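Local coordinates for protein PrgA (Enterococcus faecalis, PDB 6Z9K) that provides surface exclusion that protects enterococci against unwanted conjugation, as a wall-anchored protein reaching far outside the cell, this piece being its CAP domain, at residues I16-K21 with R88-L93; D64-S69 with G203-I208; V78-L83 with K169-M174; W107-Y112 with K211-S216. All blocks are in the same frame, centred on the assembly; numbering follows the deposited sequence.

Interaction 1: residues I16-K21 with R88-L93; sequences INLPPK and RKKLGL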
loop_
_atom_site.group_PDB
_atom_site.type_symbol
_atom_site.label_atom_id
_atom_site.label_comp_id
_atom_site.label_asym_id
_atom_site.label_seq_id
_atom_site.Cartn_x
_atom_site.Cartn_y
_atom_site.Cartn_z
ATOM N N ILE A 16 8.020 -6.706 6.485
ATOM C CA ILE A 16 6.940 -7.575 6.981
ATOM C C ILE A 16 7.497 -8.970 7.199
ATOM O O ILE A 16 8.153 -9.539 6.286
ATOM C CB ILE A 16 5.729 -7.523 6.036
ATOM C CG1 ILE A 16 5.195 -6.086 6.001
ATOM C CG2 ILE A 16 4.656 -8.495 6.495
ATOM C CD1 ILE A 16 4.327 -5.844 4.832
ATOM N N ASN A 17 7.209 -9.530 8.341
ATOM C CA ASN A 17 7.756 -10.875 8.676
ATOM C C ASN A 17 6.818 -11.951 8.137
ATOM O O ASN A 17 5.632 -11.958 8.522
ATOM C CB ASN A 17 7.909 -11.004 10.179
ATOM C CG ASN A 17 8.845 -9.955 10.735
ATOM O OD1 ASN A 17 9.980 -9.860 10.260
ATOM N ND2 ASN A 17 8.363 -9.149 11.677
ATOM N N LEU A 18 7.294 -12.787 7.216
ATOM C CA LEU A 18 6.387 -13.754 6.581
ATOM C C LEU A 18 6.367 -15.000 7.434
ATOM O O LEU A 18 7.390 -15.491 7.916
ATOM C CB LEU A 18 6.800 -14.096 5.152
ATOM C CG LEU A 18 6.869 -12.907 4.209
ATOM C CD1 LEU A 18 7.207 -13.369 2.805
ATOM C CD2 LEU A 18 5.589 -12.109 4.226
ATOM N N PRO A 19 5.179 -15.593 7.594
ATOM C CA PRO A 19 5.043 -16.846 8.334
ATOM C C PRO A 19 5.363 -18.032 7.443
ATOM O O PRO A 19 5.323 -17.932 6.206
ATOM C CB PRO A 19 3.550 -16.862 8.663
ATOM C CG PRO A 19 2.921 -16.179 7.486
ATOM C CD PRO A 19 3.886 -15.062 7.132
ATOM N N PRO A 20 5.653 -19.207 8.031
ATOM C CA PRO A 20 5.752 -20.422 7.234
ATOM C C PRO A 20 4.471 -20.711 6.466
ATOM O O PRO A 20 3.375 -20.377 6.951
ATOM C CB PRO A 20 6.015 -21.524 8.279
ATOM C CG PRO A 20 6.530 -20.790 9.492
ATOM C CD PRO A 20 5.779 -19.463 9.467
ATOM N N LYS A 21 4.622 -21.249 5.259
ATOM C CA LYS A 21 3.524 -21.660 4.358
ATOM C C LYS A 21 2.822 -20.471 3.742
ATOM O O LYS A 21 1.861 -20.671 3.020
ATOM C CB LYS A 21 2.492 -22.548 5.058
ATOM C CG LYS A 21 3.115 -23.732 5.749
ATOM C CD LYS A 21 2.050 -24.663 6.223
ATOM C CE LYS A 21 2.590 -25.651 7.204
ATOM N NZ LYS A 21 1.545 -26.561 7.726
ATOM N N ARG A 88 6.823 -9.275 -2.323
ATOM C CA ARG A 88 6.642 -9.766 -3.714
ATOM C C ARG A 88 7.927 -10.456 -4.190
ATOM O O ARG A 88 7.823 -11.555 -4.814
ATOM C CB ARG A 88 6.247 -8.603 -4.617
ATOM C CG ARG A 88 4.808 -8.183 -4.382
ATOM C CD ARG A 88 4.360 -7.057 -5.280
ATOM N NE ARG A 88 4.332 -7.401 -6.701
ATOM C CZ ARG A 88 3.303 -7.885 -7.373
ATOM N NH1 ARG A 88 2.096 -7.985 -6.837
ATOM N NH2 ARG A 88 3.486 -8.255 -8.622
ATOM N N LYS A 89 9.101 -9.895 -3.889
ATOM C CA LYS A 89 10.379 -10.477 -4.323
ATOM C C LYS A 89 10.537 -11.849 -3.631
ATOM O O LYS A 89 10.965 -12.839 -4.311
ATOM C CB LYS A 89 11.552 -9.558 -3.985
ATOM C CG LYS A 89 12.887 -10.089 -4.504
ATOM C CD LYS A 89 13.973 -9.085 -4.353
ATOM C CE LYS A 89 15.202 -9.484 -5.139
ATOM N NZ LYS A 89 16.350 -8.605 -4.790
ATOM N N LYS A 90 10.159 -11.977 -2.375
ATOM C CA LYS A 90 10.337 -13.294 -1.693
ATOM C C LYS A 90 9.467 -14.336 -2.391
ATOM O O LYS A 90 9.879 -15.507 -2.430
ATOM C CB LYS A 90 9.997 -13.191 -0.214
ATOM C CG LYS A 90 11.077 -12.439 0.556
ATOM C CD LYS A 90 10.725 -12.165 1.985
ATOM C CE LYS A 90 11.876 -11.527 2.756
ATOM N NZ LYS A 90 11.455 -11.260 4.160
ATOM N N LEU A 91 8.334 -13.917 -2.952
ATOM C CA LEU A 91 7.368 -14.840 -3.601
ATOM C C LEU A 91 7.643 -14.942 -5.108
ATOM O O LEU A 91 6.900 -15.659 -5.793
ATOM C CB LEU A 91 5.924 -14.408 -3.307
ATOM C CG LEU A 91 5.438 -14.518 -1.871
ATOM C CD1 LEU A 91 4.001 -14.065 -1.733
ATOM C CD2 LEU A 91 5.597 -15.920 -1.315
ATOM N N GLY A 92 8.721 -14.362 -5.609
ATOM C CA GLY A 92 9.130 -14.413 -7.021
ATOM C C GLY A 92 8.129 -13.755 -7.944
ATOM O O GLY A 92 7.933 -14.243 -9.079
ATOM N N LEU A 93 7.477 -12.693 -7.468
ATOM C CA LEU A 93 6.506 -11.869 -8.234
ATOM C C LEU A 93 7.166 -10.613 -8.802
ATOM O O LEU A 93 8.190 -10.132 -8.255
ATOM C CB LEU A 93 5.391 -11.477 -7.275
ATOM C CG LEU A 93 4.524 -12.604 -6.745
ATOM C CD1 LEU A 93 3.690 -12.139 -5.593
ATOM C CD2 LEU A 93 3.656 -13.126 -7.841
HETATM O O HOH W 1 9.121 -9.683 3.869
HETATM O O HOH W 2 10.057 -12.835 6.364
#

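Interaction 2: residues D64-S69 with G203-I208; sequences DIQHLS and GEKNSI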
loop_
_atom_site.group_PDB
_atom_site.type_symbol
_atom_site.label_atom_id
_atom_site.label_comp_id
_atom_site.label_asym_id
_atom_site.label_seq_id
_atom_site.Cartn_x
_atom_site.Cartn_y
_atom_site.Cartn_z
ATOM N N ASP A 64 0.336 17.669 5.788
ATOM C CA ASP A 64 -1.035 18.114 5.479
ATOM C C ASP A 64 -1.514 17.209 4.347
ATOM O O ASP A 64 -1.011 17.381 3.274
ATOM C CB ASP A 64 -0.969 19.609 5.150
ATOM C CG ASP A 64 -2.317 20.281 5.018
ATOM O OD1 ASP A 64 -3.305 19.552 4.738
ATOM O OD2 ASP A 64 -2.359 21.538 5.212
ATOM N N ILE A 65 -2.409 16.250 4.596
ATOM C CA ILE A 65 -2.738 15.130 3.654
ATOM C C ILE A 65 -3.328 15.698 2.350
ATOM O O ILE A 65 -3.190 15.026 1.358
ATOM C CB ILE A 65 -3.648 14.058 4.286
ATOM C CG1 ILE A 65 -5.081 14.542 4.543
ATOM C CG2 ILE A 65 -3.021 13.518 5.554
ATOM C CD1 ILE A 65 -6.087 13.403 4.675
ATOM N N GLN A 66 -3.929 16.893 2.360
ATOM C CA GLN A 66 -4.449 17.555 1.122
ATOM C C GLN A 66 -3.501 18.680 0.667
ATOM O O GLN A 66 -3.973 19.642 0.042
ATOM C CB GLN A 66 -5.855 18.118 1.354
ATOM C CG GLN A 66 -6.967 17.076 1.444
ATOM C CD GLN A 66 -8.297 17.691 1.834
ATOM O OE1 GLN A 66 -9.322 17.441 1.191
ATOM N NE2 GLN A 66 -8.301 18.484 2.900
ATOM N N HIS A 67 -2.216 18.622 0.980
ATOM C CA HIS A 67 -1.243 19.699 0.651
ATOM C C HIS A 67 0.156 19.107 0.477
ATOM O O HIS A 67 1.169 19.826 0.660
ATOM C CB HIS A 67 -1.244 20.749 1.773
ATOM C CG HIS A 67 -1.687 22.131 1.411
ATOM N ND1 HIS A 67 -2.703 22.776 2.100
ATOM C CD2 HIS A 67 -1.226 23.025 0.503
ATOM C CE1 HIS A 67 -2.878 23.983 1.604
ATOM N NE2 HIS A 67 -1.989 24.162 0.617
ATOM N N LEU A 68 0.262 17.811 0.206
ATOM C CA LEU A 68 1.608 17.216 0.291
ATOM C C LEU A 68 2.401 17.772 -0.879
ATOM O O LEU A 68 1.821 17.849 -2.001
ATOM C CB LEU A 68 1.580 15.700 0.179
ATOM C CG LEU A 68 0.942 14.906 1.308
ATOM C CD1 LEU A 68 1.265 13.432 1.080
ATOM C CD2 LEU A 68 1.414 15.385 2.690
ATOM N N SER A 69 3.682 17.995 -0.648
ATOM C CA SER A 69 4.652 18.391 -1.692
ATOM C C SER A 69 4.881 17.202 -2.618
ATOM O O SER A 69 4.568 16.032 -2.234
ATOM C CB SER A 69 5.953 18.853 -1.088
ATOM O OG SER A 69 6.694 17.763 -0.559
ATOM N N GLY A 203 -9.563 12.782 2.665
ATOM C CA GLY A 203 -10.348 12.996 3.875
ATOM C C GLY A 203 -10.588 14.474 4.079
ATOM O O GLY A 203 -9.710 15.259 3.741
ATOM N N GLU A 204 -11.682 14.771 4.746
ATOM C CA GLU A 204 -11.997 16.128 5.238
ATOM C C GLU A 204 -11.009 16.479 6.341
ATOM O O GLU A 204 -10.447 15.581 6.936
ATOM C CB GLU A 204 -13.419 16.179 5.791
ATOM C CG GLU A 204 -14.477 15.990 4.737
ATOM C CD GLU A 204 -14.394 17.003 3.604
ATOM O OE1 GLU A 204 -14.115 18.214 3.893
ATOM O OE2 GLU A 204 -14.624 16.595 2.436
ATOM N N LYS A 205 -10.878 17.769 6.626
ATOM C CA LYS A 205 -9.848 18.355 7.510
ATOM C C LYS A 205 -9.974 17.759 8.905
ATOM O O LYS A 205 -8.936 17.580 9.591
ATOM C CB LYS A 205 -10.052 19.874 7.572
ATOM C CG LYS A 205 -9.269 20.665 6.533
ATOM C CD LYS A 205 -8.109 21.427 7.157
ATOM C CE LYS A 205 -7.567 22.548 6.287
ATOM N NZ LYS A 205 -6.682 23.438 7.078
ATOM N N ASN A 206 -11.212 17.508 9.321
ATOM C CA ASN A 206 -11.527 17.000 10.664
ATOM C C ASN A 206 -12.369 15.764 10.394
ATOM O O ASN A 206 -13.567 15.915 10.048
ATOM C CB ASN A 206 -12.102 18.113 11.550
ATOM C CG ASN A 206 -11.131 19.272 11.734
ATOM O OD1 ASN A 206 -10.092 19.139 12.387
ATOM N ND2 ASN A 206 -11.466 20.437 11.195
ATOM N N SER A 207 -11.690 14.612 10.366
ATOM C CA SER A 207 -12.258 13.318 9.941
ATOM C C SER A 207 -11.749 12.259 10.904
ATOM O O SER A 207 -10.546 12.261 11.224
ATOM C CB SER A 207 -11.893 12.994 8.517
ATOM O OG SER A 207 -12.553 11.805 8.070
ATOM N N ILE A 208 -12.654 11.377 11.295
ATOM C CA ILE A 208 -12.284 10.110 11.979
ATOM C C ILE A 208 -12.259 8.995 10.933
ATOM O O ILE A 208 -12.219 7.782 11.301
ATOM C CB ILE A 208 -13.229 9.845 13.162
ATOM C CG1 ILE A 208 -14.668 9.568 12.716
ATOM C CG2 ILE A 208 -13.122 10.997 14.148
ATOM C CD1 ILE A 208 -15.606 9.236 13.874
HETATM O O HOH W 3 -9.348 14.833 0.525
#

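Interaction 3: residues V78-L83 with K169-M174; sequences VYTTEL and KMLVNM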
loop_
_atom_site.group_PDB
_atom_site.type_symbol
_atom_site.label_atom_id
_atom_site.label_comp_id
_atom_site.label_asym_id
_atom_site.label_seq_id
_atom_site.Cartn_x
_atom_site.Cartn_y
_atom_site.Cartn_z
ATOM N N VAL A 78 7.190 5.487 -2.256
ATOM C CA VAL A 78 8.417 4.660 -2.217
ATOM C C VAL A 78 8.387 3.843 -0.931
ATOM O O VAL A 78 8.742 2.641 -0.962
ATOM C CB VAL A 78 9.701 5.489 -2.351
ATOM C CG1 VAL A 78 10.893 4.623 -2.014
ATOM C CG2 VAL A 78 9.837 6.111 -3.719
ATOM N N TYR A 79 8.004 4.437 0.206
ATOM C CA TYR A 79 7.975 3.726 1.508
ATOM C C TYR A 79 7.108 2.473 1.407
ATOM O O TYR A 79 7.492 1.344 1.746
ATOM C CB TYR A 79 7.405 4.638 2.578
ATOM C CG TYR A 79 7.043 3.916 3.837
ATOM C CD1 TYR A 79 7.998 3.552 4.772
ATOM C CD2 TYR A 79 5.751 3.573 4.114
ATOM C CE1 TYR A 79 7.663 2.890 5.938
ATOM C CE2 TYR A 79 5.392 2.895 5.261
ATOM C CZ TYR A 79 6.346 2.527 6.192
ATOM O OH TYR A 79 5.990 1.899 7.362
ATOM N N THR A 80 5.934 2.666 0.802
ATOM C CA THR A 80 4.912 1.606 0.707
ATOM C C THR A 80 5.354 0.535 -0.292
ATOM O O THR A 80 5.261 -0.654 -0.002
ATOM C CB THR A 80 3.584 2.204 0.262
ATOM O OG1 THR A 80 3.234 3.317 1.098
ATOM C CG2 THR A 80 2.492 1.155 0.258
ATOM N N THR A 81 5.926 0.974 -1.394
ATOM C CA THR A 81 6.336 0.068 -2.481
ATOM C C THR A 81 7.511 -0.764 -1.983
ATOM O O THR A 81 7.627 -1.955 -2.343
ATOM C CB THR A 81 6.573 0.834 -3.780
ATOM O OG1 THR A 81 5.395 1.601 -4.107
ATOM C CG2 THR A 81 6.821 -0.146 -4.900
ATOM N N GLU A 82 8.395 -0.192 -1.197
ATOM C CA GLU A 82 9.530 -0.982 -0.636
ATOM C C GLU A 82 8.968 -2.114 0.203
ATOM O O GLU A 82 9.471 -3.257 0.104
ATOM C CB GLU A 82 10.419 -0.086 0.212
ATOM C CG GLU A 82 11.375 0.782 -0.605
ATOM C CD GLU A 82 12.199 1.742 0.225
ATOM O OE1 GLU A 82 11.930 1.859 1.428
ATOM O OE2 GLU A 82 13.094 2.384 -0.360
ATOM N N LEU A 83 8.008 -1.813 1.086
ATOM C CA LEU A 83 7.478 -2.887 1.944
ATOM C C LEU A 83 6.828 -3.974 1.086
ATOM O O LEU A 83 7.055 -5.189 1.363
ATOM C CB LEU A 83 6.439 -2.334 2.924
ATOM C CG LEU A 83 6.995 -1.337 3.924
ATOM C CD1 LEU A 83 5.875 -0.879 4.891
ATOM C CD2 LEU A 83 8.177 -1.882 4.679
ATOM N N LYS A 169 0.539 -1.324 9.031
ATOM C CA LYS A 169 -0.554 -2.066 9.706
ATOM C C LYS A 169 -1.564 -2.467 8.635
ATOM O O LYS A 169 -2.052 -3.597 8.648
ATOM C CB LYS A 169 -1.219 -1.216 10.803
ATOM C CG LYS A 169 -2.211 -2.014 11.631
ATOM C CD LYS A 169 -2.697 -1.226 12.814
ATOM C CE LYS A 169 -3.989 -1.783 13.381
ATOM N NZ LYS A 169 -4.658 -0.798 14.294
ATOM N N MET A 170 -1.889 -1.543 7.732
ATOM C CA MET A 170 -2.805 -1.840 6.607
ATOM C C MET A 170 -2.272 -2.986 5.752
ATOM O O MET A 170 -3.032 -3.918 5.445
ATOM C CB MET A 170 -3.029 -0.575 5.764
ATOM C CG MET A 170 -3.864 -0.819 4.555
ATOM S SD MET A 170 -3.890 0.661 3.525
ATOM C CE MET A 170 -2.978 1.770 4.575
ATOM N N LEU A 171 -0.996 -2.978 5.386
ATOM C CA LEU A 171 -0.462 -4.087 4.564
ATOM C C LEU A 171 -0.514 -5.386 5.352
ATOM O O LEU A 171 -0.832 -6.403 4.757
ATOM C CB LEU A 171 0.972 -3.760 4.122
ATOM C CG LEU A 171 1.112 -2.613 3.115
ATOM C CD1 LEU A 171 2.576 -2.250 2.896
ATOM C CD2 LEU A 171 0.413 -2.949 1.807
ATOM N N VAL A 172 -0.163 -5.359 6.635
ATOM C CA VAL A 172 -0.156 -6.584 7.486
ATOM C C VAL A 172 -1.569 -7.143 7.483
ATOM O O VAL A 172 -1.740 -8.362 7.351
ATOM C CB VAL A 172 0.377 -6.276 8.887
ATOM C CG1 VAL A 172 0.064 -7.321 9.906
ATOM C CG2 VAL A 172 1.871 -5.985 8.836
ATOM N N ASN A 173 -2.545 -6.275 7.647
ATOM C CA ASN A 173 -3.952 -6.719 7.752
ATOM C C ASN A 173 -4.437 -7.267 6.416
ATOM O O ASN A 173 -5.227 -8.260 6.457
ATOM C CB ASN A 173 -4.835 -5.577 8.263
ATOM C CG ASN A 173 -4.701 -5.368 9.754
ATOM O OD1 ASN A 173 -4.139 -6.196 10.486
ATOM N ND2 ASN A 173 -5.241 -4.229 10.190
ATOM N N MET A 174 -3.994 -6.709 5.310
ATOM C CA MET A 174 -4.417 -7.177 3.994
ATOM C C MET A 174 -3.708 -8.489 3.646
ATOM O O MET A 174 -4.335 -9.332 3.036
ATOM C CB MET A 174 -4.165 -6.128 2.931
ATOM C CG MET A 174 -5.146 -4.976 3.064
ATOM S SD MET A 174 -4.802 -3.684 1.827
ATOM C CE MET A 174 -6.263 -2.676 2.052
#

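Interaction 4: residues W107-Y112 with K211-S216; sequences WDIAKY and KIHIIS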
loop_
_atom_site.group_PDB
_atom_site.type_symbol
_atom_site.label_atom_id
_atom_site.label_comp_id
_atom_site.label_asym_id
_atom_site.label_seq_id
_atom_site.Cartn_x
_atom_site.Cartn_y
_atom_site.Cartn_z
ATOM N N TRP A 107 -3.265 10.162 -6.869
ATOM C CA TRP A 107 -3.754 11.415 -6.247
ATOM C C TRP A 107 -5.022 11.882 -6.970
ATOM O O TRP A 107 -5.868 12.525 -6.301
ATOM C CB TRP A 107 -2.622 12.445 -6.134
ATOM C CG TRP A 107 -1.735 12.054 -4.991
ATOM C CD1 TRP A 107 -0.578 11.321 -5.071
ATOM C CD2 TRP A 107 -1.979 12.267 -3.587
ATOM N NE1 TRP A 107 -0.061 11.118 -3.816
ATOM C CE2 TRP A 107 -0.913 11.670 -2.886
ATOM C CE3 TRP A 107 -2.969 12.930 -2.856
ATOM C CZ2 TRP A 107 -0.816 11.731 -1.490
ATOM C CZ3 TRP A 107 -2.888 12.956 -1.480
ATOM C CH2 TRP A 107 -1.811 12.385 -0.811
ATOM N N ASP A 108 -5.163 11.610 -8.269
ATOM C CA ASP A 108 -6.434 11.892 -8.965
ATOM C C ASP A 108 -7.553 11.033 -8.352
ATOM O O ASP A 108 -8.674 11.576 -8.110
ATOM C CB ASP A 108 -6.291 11.775 -10.468
ATOM C CG ASP A 108 -5.577 12.927 -11.128
ATOM O OD1 ASP A 108 -5.273 13.945 -10.423
ATOM O OD2 ASP A 108 -5.299 12.789 -12.328
ATOM N N ILE A 109 -7.288 9.757 -8.105
ATOM C CA ILE A 109 -8.336 8.899 -7.467
ATOM C C ILE A 109 -8.717 9.537 -6.132
ATOM O O ILE A 109 -9.876 9.614 -5.789
ATOM C CB ILE A 109 -7.894 7.440 -7.372
ATOM C CG1 ILE A 109 -7.804 6.769 -8.756
ATOM C CG2 ILE A 109 -8.788 6.668 -6.379
ATOM C CD1 ILE A 109 -7.252 5.372 -8.771
ATOM N N ALA A 110 -7.734 9.955 -5.348
ATOM C CA ALA A 110 -7.970 10.482 -3.986
ATOM C C ALA A 110 -8.818 11.755 -4.093
ATOM O O ALA A 110 -9.865 11.858 -3.372
ATOM C CB ALA A 110 -6.620 10.670 -3.299
ATOM N N LYS A 111 -8.443 12.665 -4.975
ATOM C CA LYS A 111 -9.141 13.957 -5.180
ATOM C C LYS A 111 -10.610 13.725 -5.579
ATOM O O LYS A 111 -11.516 14.416 -5.071
ATOM C CB LYS A 111 -8.442 14.711 -6.314
ATOM C CG LYS A 111 -8.974 16.096 -6.553
ATOM C CD LYS A 111 -8.059 16.908 -7.428
ATOM C CE LYS A 111 -7.979 16.460 -8.864
ATOM N NZ LYS A 111 -7.697 17.639 -9.712
ATOM N N TYR A 112 -10.869 12.740 -6.425
ATOM C CA TYR A 112 -12.211 12.495 -6.973
ATOM C C TYR A 112 -13.048 11.631 -6.033
ATOM O O TYR A 112 -14.258 11.536 -6.280
ATOM C CB TYR A 112 -12.100 11.868 -8.358
ATOM C CG TYR A 112 -11.511 12.776 -9.420
ATOM C CD1 TYR A 112 -11.461 14.162 -9.270
ATOM C CD2 TYR A 112 -11.080 12.249 -10.621
ATOM C CE1 TYR A 112 -10.965 14.978 -10.272
ATOM C CE2 TYR A 112 -10.584 13.038 -11.631
ATOM C CZ TYR A 112 -10.561 14.423 -11.467
ATOM O OH TYR A 112 -10.078 15.199 -12.486
ATOM N N LYS A 211 -8.527 8.224 4.566
ATOM C CA LYS A 211 -8.274 7.011 3.784
ATOM C C LYS A 211 -6.852 6.954 3.283
ATOM O O LYS A 211 -6.206 8.001 3.090
ATOM C CB LYS A 211 -9.137 7.043 2.528
ATOM C CG LYS A 211 -10.624 6.947 2.807
ATOM C CD LYS A 211 -11.372 7.281 1.520
ATOM C CE LYS A 211 -12.830 7.421 1.762
ATOM N NZ LYS A 211 -13.538 7.863 0.543
ATOM N N ILE A 212 -6.442 5.705 3.100
ATOM C CA ILE A 212 -5.203 5.383 2.351
ATOM C C ILE A 212 -5.622 4.647 1.093
ATOM O O ILE A 212 -6.257 3.586 1.186
ATOM C CB ILE A 212 -4.283 4.501 3.194
ATOM C CG1 ILE A 212 -3.989 5.145 4.557
ATOM C CG2 ILE A 212 -3.034 4.183 2.353
ATOM C CD1 ILE A 212 -3.310 4.211 5.563
ATOM N N HIS A 213 -5.207 5.154 -0.059
ATOM C CA HIS A 213 -5.502 4.549 -1.379
ATOM C C HIS A 213 -4.202 3.945 -1.927
ATOM O O HIS A 213 -3.291 4.707 -2.245
ATOM C CB HIS A 213 -6.023 5.619 -2.377
ATOM C CG HIS A 213 -7.191 6.445 -1.921
ATOM N ND1 HIS A 213 -8.477 6.241 -2.406
ATOM C CD2 HIS A 213 -7.276 7.519 -1.097
ATOM C CE1 HIS A 213 -9.300 7.126 -1.841
ATOM N NE2 HIS A 213 -8.588 7.919 -1.045
ATOM N N ILE A 214 -4.142 2.624 -2.006
ATOM C CA ILE A 214 -3.020 1.937 -2.677
ATOM C C ILE A 214 -3.483 1.580 -4.087
ATOM O O ILE A 214 -4.382 0.791 -4.262
ATOM C CB ILE A 214 -2.546 0.720 -1.858
ATOM C CG1 ILE A 214 -2.048 1.152 -0.474
ATOM C CG2 ILE A 214 -1.477 -0.032 -2.671
ATOM C CD1 ILE A 214 -1.459 0.015 0.393
ATOM N N ILE A 215 -2.880 2.244 -5.068
ATOM C CA ILE A 215 -3.209 2.141 -6.508
ATOM C C ILE A 215 -2.096 1.336 -7.199
ATOM O O ILE A 215 -0.936 1.695 -7.068
ATOM C CB ILE A 215 -3.426 3.536 -7.110
ATOM C CG1 ILE A 215 -4.444 4.361 -6.294
ATOM C CG2 ILE A 215 -3.818 3.345 -8.563
ATOM C CD1 ILE A 215 -5.725 3.681 -6.019
ATOM N N SER A 216 -2.422 0.213 -7.809
ATOM C CA SER A 216 -1.359 -0.614 -8.455
ATOM C C SER A 216 -1.910 -1.305 -9.688
ATOM O O SER A 216 -3.125 -1.499 -9.813
ATOM C CB SER A 216 -0.782 -1.583 -7.461
ATOM O OG SER A 216 -1.764 -2.448 -6.932
#

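Interaction 1: residues I16-K21 with R88-L93
Leu18 and Lys90 face each other where the loop 16-21 runs past the C-terminal end of helix 70-90, their CA atoms 9.2 Å apart. The helix closes there in a Schellman motif of the CAP domain: Leu93 N returns to Arg88 O, Gly92 N bonds Lys89 O, and Gly92, with positive phi, is the C-prime residue. Just before that turn, Lys90 leaves the helix toward the loop, CG swung beside its backbone N (chi1 -73°) and the rest of the chain extended, which lays its methylenes across the isobutyl group of Leu18. The apolar touch is between branch CD1 of Leu18 and CD of Lys90, 3.8 Å apart. Leu18 itself also rests on Phe176 of helix 160-176, as does Ile16, so Leu18 touches both that ring and the aliphatic part of Lys90. The ammonium group carries on to the loop backbone through water and forms a salt bridge with Glu240 of the C-terminal helix. One water lies 2.8 Å from Lys90 NZ and donates to Ile16 O at 2.6 Å. A second accepts from Lys90 NZ and, at 2.9 Å, from Leu18 N.

Interaction 2: residues D64-S69 with G203-I208
Gln66 and Ile65 meet Gly203 where two connections of the CAP domain come together: a type I beta turn, Asp64 to His67, leading from strand 62-64 to helix 70-90, and the loop between strands 196-202 and 211-217. Asp64 opens the turn, its O accepting from His67 N at 2.9 Å. Its carboxylate receives a weak bond from His67 ND1, while Lys205 NZ stays 5.1 Å from Asp64 OD2 and bonds instead to Asn155; any attraction between these charges is probably modest. Ile65 comes next and points at the opposing loop. With CG1 between the backbone N and the carbonyl carbon (chi1 70°), it brings CD1 to 4.1 Å from Gly203 N, and the side chain also packs on Tyr151 and Thr153. Gly203 adopts phi and psi both near 153°, a conformation hard to reach with a CB. Gln66, on the exposed side of the turn, extends so that the face of its amide lies over Gly203 O, with CD 3.4 Å from that oxygen. Its OE1 is equally close to it, but both are acceptors, so the approach is mere proximity. What links the amide to the other loop is a water that accepts from Gly203 N at 3.0 Å and donates to Gln66 OE1 at 2.7 Å.

Interaction 3: residues V78-L83 with K169-M174
Leu171 bridges to Leu83 and Thr80 between two long helices of the CAP domain, 70-90 and 160-176, which lie side by side on one face of the central sheet in the alpha-beta-alpha sandwich known from this family. Along the second helix, Lys169 reaches out to solvent. Met170 turns to the sheet, where its side chain packs on Ile214 of strand 211-217. Leu171 then carries the contact alone for its helix. Its CG lies anti to the carbonyl carbon (chi1 -69°), and CD1 is the branch that reaches the successive helical turns bearing Thr80 and Leu83. It comes to 3.9 Å from Leu83 CB and 4.1 Å from Leu83 CD1, the two leucines crossing at a slant. More loosely, it lies 4.3 Å from both Thr80 CG2 and Thr80 O. Thr80 therefore offers its methyl to the interface, while its hydroxyl bonds back to Leu76 O one turn earlier, so the polar atom of this buried side chain is satisfied within its own helix. Further along, Asn173 uses ND2 to hold Tyr150 OH. Met174, one turn after Met170, packs against Leu189 and against His185, the residue seen to bind magnesium; the side chain of Leu171 itself lies about 11 Å from that ion. The contact is almost entirely apolar and modest, 108 Å² in all. At the CA level, the closest pair across it is Leu83 with Leu171, 8.4 Å apart.

Interaction 4: residues W107-Y112 with K211-S216
His213 has both ring nitrogens engaged, ND1 with Glu144 and NE2 with Ser202 OG, and these two bonds fix the rotation of an imidazole on which helix 100-112 rests, one helical layer of the alpha-beta-alpha sandwich of the CAP domain. The His213 side chain is about 9 Å from the bound magnesium ion. Ala110 sits over one face of the ring: its CA lies 4.2 Å from the ring centroid and 18° off the normal, a CH-pi contact, shifted toward the NE2 side. The methyl adds to this, CB being 3.9 Å from His213 CD2. Beside it, Ile109 approaches the ring at a slant with CG2, 4.0 Å from His213 ND1. Its other branch goes to the next residue on that side. With CG1 near the backbone N (chi1 -69°) and the chain extended, CD1 meets Ile215 tip to tip, 3.6 Å from Ile215 CD1. The axes of segments 107-112 and 211-216 approach to 9.1 Å, their directions differing by 142°. Strand 211-217 is the middle of three, and helix 100-112 covers its face bearing His213 and Ile215, with helix 122-132 behind Ile109. Ile212 and Ile214 point to the other face, against helix 160-176.

Overall arrangement
Interactions 3 and 4 are buried and belong to one layered body: the helices of interaction 3 lie on one face of the sheet and the helix of interaction 4 on the other, joined through Ile214, whose CD1 meets Leu171 CD2 at 3.8 Å. Interactions 1 and 2 are partly buried joints about 33 Å apart between centres, on opposite sides of the chain's centre, and both use water to link side chain to backbone. Interaction 1 shares helix 70-90 with interaction 3 and touches it through Ile16 on Leu171. Interaction 2 meets interaction 4 where Leu68 packs on Trp107. Inside there is direct packing, with His213 held by direct bonds; outside, light apolar touches are joined by water bridges.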